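Local coordinates for bile salt hydrolase/transferase (Clostridium perfringens, PDB 2BJF), which hydrolyses the amide bond of glycine- and taurine-conjugated bile salts, releasing free bile acids, and also acts as a bile acid amine N-acyltransferase, at residues T50-L55 with M71-L76. Numbering follows the deposited sequence.
Sequences TKYAVL and MNEKGL
An antiparallel strand pair, with a beta turn following its second strand, brings Leu55 and Val54 against Met71 and Asn72. Leu55 and Met71 form the hydrogen-bonded pair: Leu55 N gives to Met71 O at 2.9 Å, nearly straight at 173° at the hydrogen, and Met71 N returns a bond to Leu55 O at 2.8 Å. Val54 and Asn72 are the non-hydrogen-bonded pair, and one residue further Glu73 N donates to Ala53 O at 3.1 Å, bent, with 138° at the hydrogen. Beyond the last strand pair, the Glu73 carboxylate supplies the acceptor for Ala53 N. Its CG sits between the backbone N and the carbonyl carbon (chi1 56°) and the chain then runs extended, which brings OE2 to Ala53 N at 2.9 Å through its anti lone pair, while OE1 makes a salt bridge with Arg35. Partners on both oxygens restrict the rotation of the carboxylate, and the charge of Arg35 probably favours its ionised form.

In the Ntn-hydrolase fold of this enzyme, the contact links strands 54-61 and 70-72 of one antiparallel sheet. The chain leaves 70-72 by a type I beta turn from Asn72 to Gly75 toward strand 77-82. Asn72 OD1 accepts from Lys74 N, making an Asx turn, and from Leu76 N at 3.2 Å; the two donors approach opposite faces of the amide plane. ND2 of the same amide bonds to Leu110 O, tying the turn to helix 105-112. Against this turn lies the Tyr52 ring: Lys74 CG stands 3.7 Å from its centroid, a CH-pi contact over one face, and Lys51 CG lies over the opposite face. On the face bearing Leu55 and Met71, Leu55 CD2 comes no closer than 4.5 Å to Met71 CE, a loose apolar contact, and both side chains touch Tyr289 of strand 288-293.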
loop_
_atom_site.group_PDB
_atom_site.type_symbol
_atom_site.label_atom_id
_atom_site.label_comp_id
_atom_site.label_asym_id
_atom_site.label_seq_id
_atom_site.Cartn_x
_atom_site.Cartn_y
_atom_site.Cartn_z
ATOM N N THR A 50 -29.031 -2.795 39.471
ATOM C CA THR A 50 -27.572 -2.739 39.533
ATOM C C THR A 50 -27.040 -3.285 40.853
ATOM O O THR A 50 -27.579 -2.991 41.919
ATOM C CB THR A 50 -27.036 -1.299 39.331
ATOM O OG1 THR A 50 -27.577 -0.435 40.338
ATOM C CG2 THR A 50 -27.407 -0.765 37.949
ATOM N N LYS A 51 -25.996 -4.104 40.768
ATOM C CA LYS A 51 -25.248 -4.521 41.948
ATOM C C LYS A 51 -24.146 -3.497 42.201
ATOM O O LYS A 51 -23.938 -3.060 43.334
ATOM C CB LYS A 51 -24.661 -5.925 41.758
ATOM C CG LYS A 51 -23.875 -6.448 42.955
ATOM C CD LYS A 51 -23.246 -7.799 42.662
ATOM C CE LYS A 51 -22.398 -8.274 43.830
ATOM N NZ LYS A 51 -21.803 -9.614 43.573
ATOM N N TYR A 52 -23.459 -3.111 41.127
ATOM C CA TYR A 52 -22.384 -2.127 41.194
ATOM C C TYR A 52 -22.790 -0.817 40.527
ATOM O O TYR A 52 -23.581 -0.811 39.579
ATOM C CB TYR A 52 -21.115 -2.678 40.534
ATOM C CG TYR A 52 -20.629 -3.988 41.120
ATOM C CD1 TYR A 52 -20.218 -4.071 42.451
ATOM C CD2 TYR A 52 -20.573 -5.144 40.341
ATOM C CE1 TYR A 52 -19.769 -5.270 42.994
ATOM C CE2 TYR A 52 -20.123 -6.352 40.874
ATOM C CZ TYR A 52 -19.724 -6.405 42.202
ATOM O OH TYR A 52 -19.279 -7.593 42.737
ATOM N N ALA A 53 -22.246 0.287 41.037
ATOM C CA ALA A 53 -22.453 1.607 40.445
ATOM C C ALA A 53 -21.757 1.688 39.090
ATOM O O ALA A 53 -20.696 1.097 38.902
ATOM C CB ALA A 53 -21.942 2.693 41.373
ATOM N N VAL A 54 -22.364 2.422 38.159
ATOM C CA VAL A 54 -21.908 2.480 36.768
ATOM C C VAL A 54 -21.728 3.929 36.309
ATOM O O VAL A 54 -22.521 4.801 36.667
ATOM C CB VAL A 54 -22.911 1.752 35.822
ATOM C CG1 VAL A 54 -22.496 1.874 34.361
ATOM C CG2 VAL A 54 -23.054 0.279 36.207
ATOM N N LEU A 55 -20.680 4.174 35.521
ATOM C CA LEU A 55 -20.470 5.468 34.870
ATOM C C LEU A 55 -20.003 5.274 33.431
ATOM O O LEU A 55 -19.070 4.513 33.174
ATOM C CB LEU A 55 -19.451 6.317 35.638
ATOM C CG LEU A 55 -19.162 7.720 35.080
ATOM C CD1 LEU A 55 -20.351 8.650 35.283
ATOM C CD2 LEU A 55 -17.907 8.315 35.704
ATOM N N MET A 71 -17.786 2.025 32.682
ATOM C CA MET A 71 -17.121 1.189 33.671
ATOM C C MET A 71 -17.964 1.105 34.934
ATOM O O MET A 71 -18.910 1.877 35.109
ATOM C CB MET A 71 -15.739 1.754 34.010
ATOM C CG MET A 71 -15.785 3.125 34.652
ATOM S SD MET A 71 -14.167 3.803 35.021
ATOM C CE MET A 71 -14.557 5.526 34.797
ATOM N N ASN A 72 -17.620 0.166 35.809
ATOM C CA ASN A 72 -18.213 0.135 37.143
ATOM C C ASN A 72 -17.205 0.484 38.245
ATOM O O ASN A 72 -16.018 0.694 37.977
ATOM C CB ASN A 72 -18.951 -1.190 37.411
ATOM C CG ASN A 72 -18.023 -2.394 37.499
ATOM O OD1 ASN A 72 -16.847 -2.281 37.848
ATOM N ND2 ASN A 72 -18.568 -3.568 37.199
ATOM N N GLU A 73 -17.699 0.542 39.480
ATOM C CA GLU A 73 -16.898 0.907 40.652
ATOM C C GLU A 73 -15.770 -0.078 40.978
ATOM O O GLU A 73 -14.879 0.235 41.771
ATOM C CB GLU A 73 -17.810 1.046 41.871
ATOM C CG GLU A 73 -18.629 -0.204 42.161
ATOM C CD GLU A 73 -19.369 -0.121 43.473
ATOM O OE1 GLU A 73 -18.713 -0.196 44.533
ATOM O OE2 GLU A 73 -20.609 0.009 43.439
ATOM N N LYS A 74 -15.823 -1.266 40.377
ATOM C CA LYS A 74 -14.846 -2.321 40.646
ATOM C C LYS A 74 -13.684 -2.309 39.654
ATOM O O LYS A 74 -12.734 -3.085 39.789
ATOM C CB LYS A 74 -15.521 -3.701 40.651
ATOM C CG LYS A 74 -16.707 -3.845 41.613
ATOM C CD LYS A 74 -16.349 -3.535 43.069
ATOM C CE LYS A 74 -15.497 -4.625 43.698
ATOM N NZ LYS A 74 -15.253 -4.358 45.143
ATOM N N GLY A 75 -13.766 -1.428 38.661
ATOM C CA GLY A 75 -12.709 -1.301 37.661
ATOM C C GLY A 75 -12.908 -2.175 36.437
ATOM O O GLY A 75 -11.958 -2.426 35.690
ATOM N N LEU A 76 -14.137 -2.639 36.230
ATOM C CA LEU A 76 -14.493 -3.356 35.007
ATOM C C LEU A 76 -15.004 -2.365 33.966
ATOM O O LEU A 76 -15.858 -1.533 34.266
ATOM C CB LEU A 76 -15.550 -4.431 35.287
ATOM C CG LEU A 76 -15.969 -5.342 34.127
ATOM C CD1 LEU A 76 -14.814 -6.227 33.670
ATOM C CD2 LEU A 76 -17.172 -6.187 34.525
#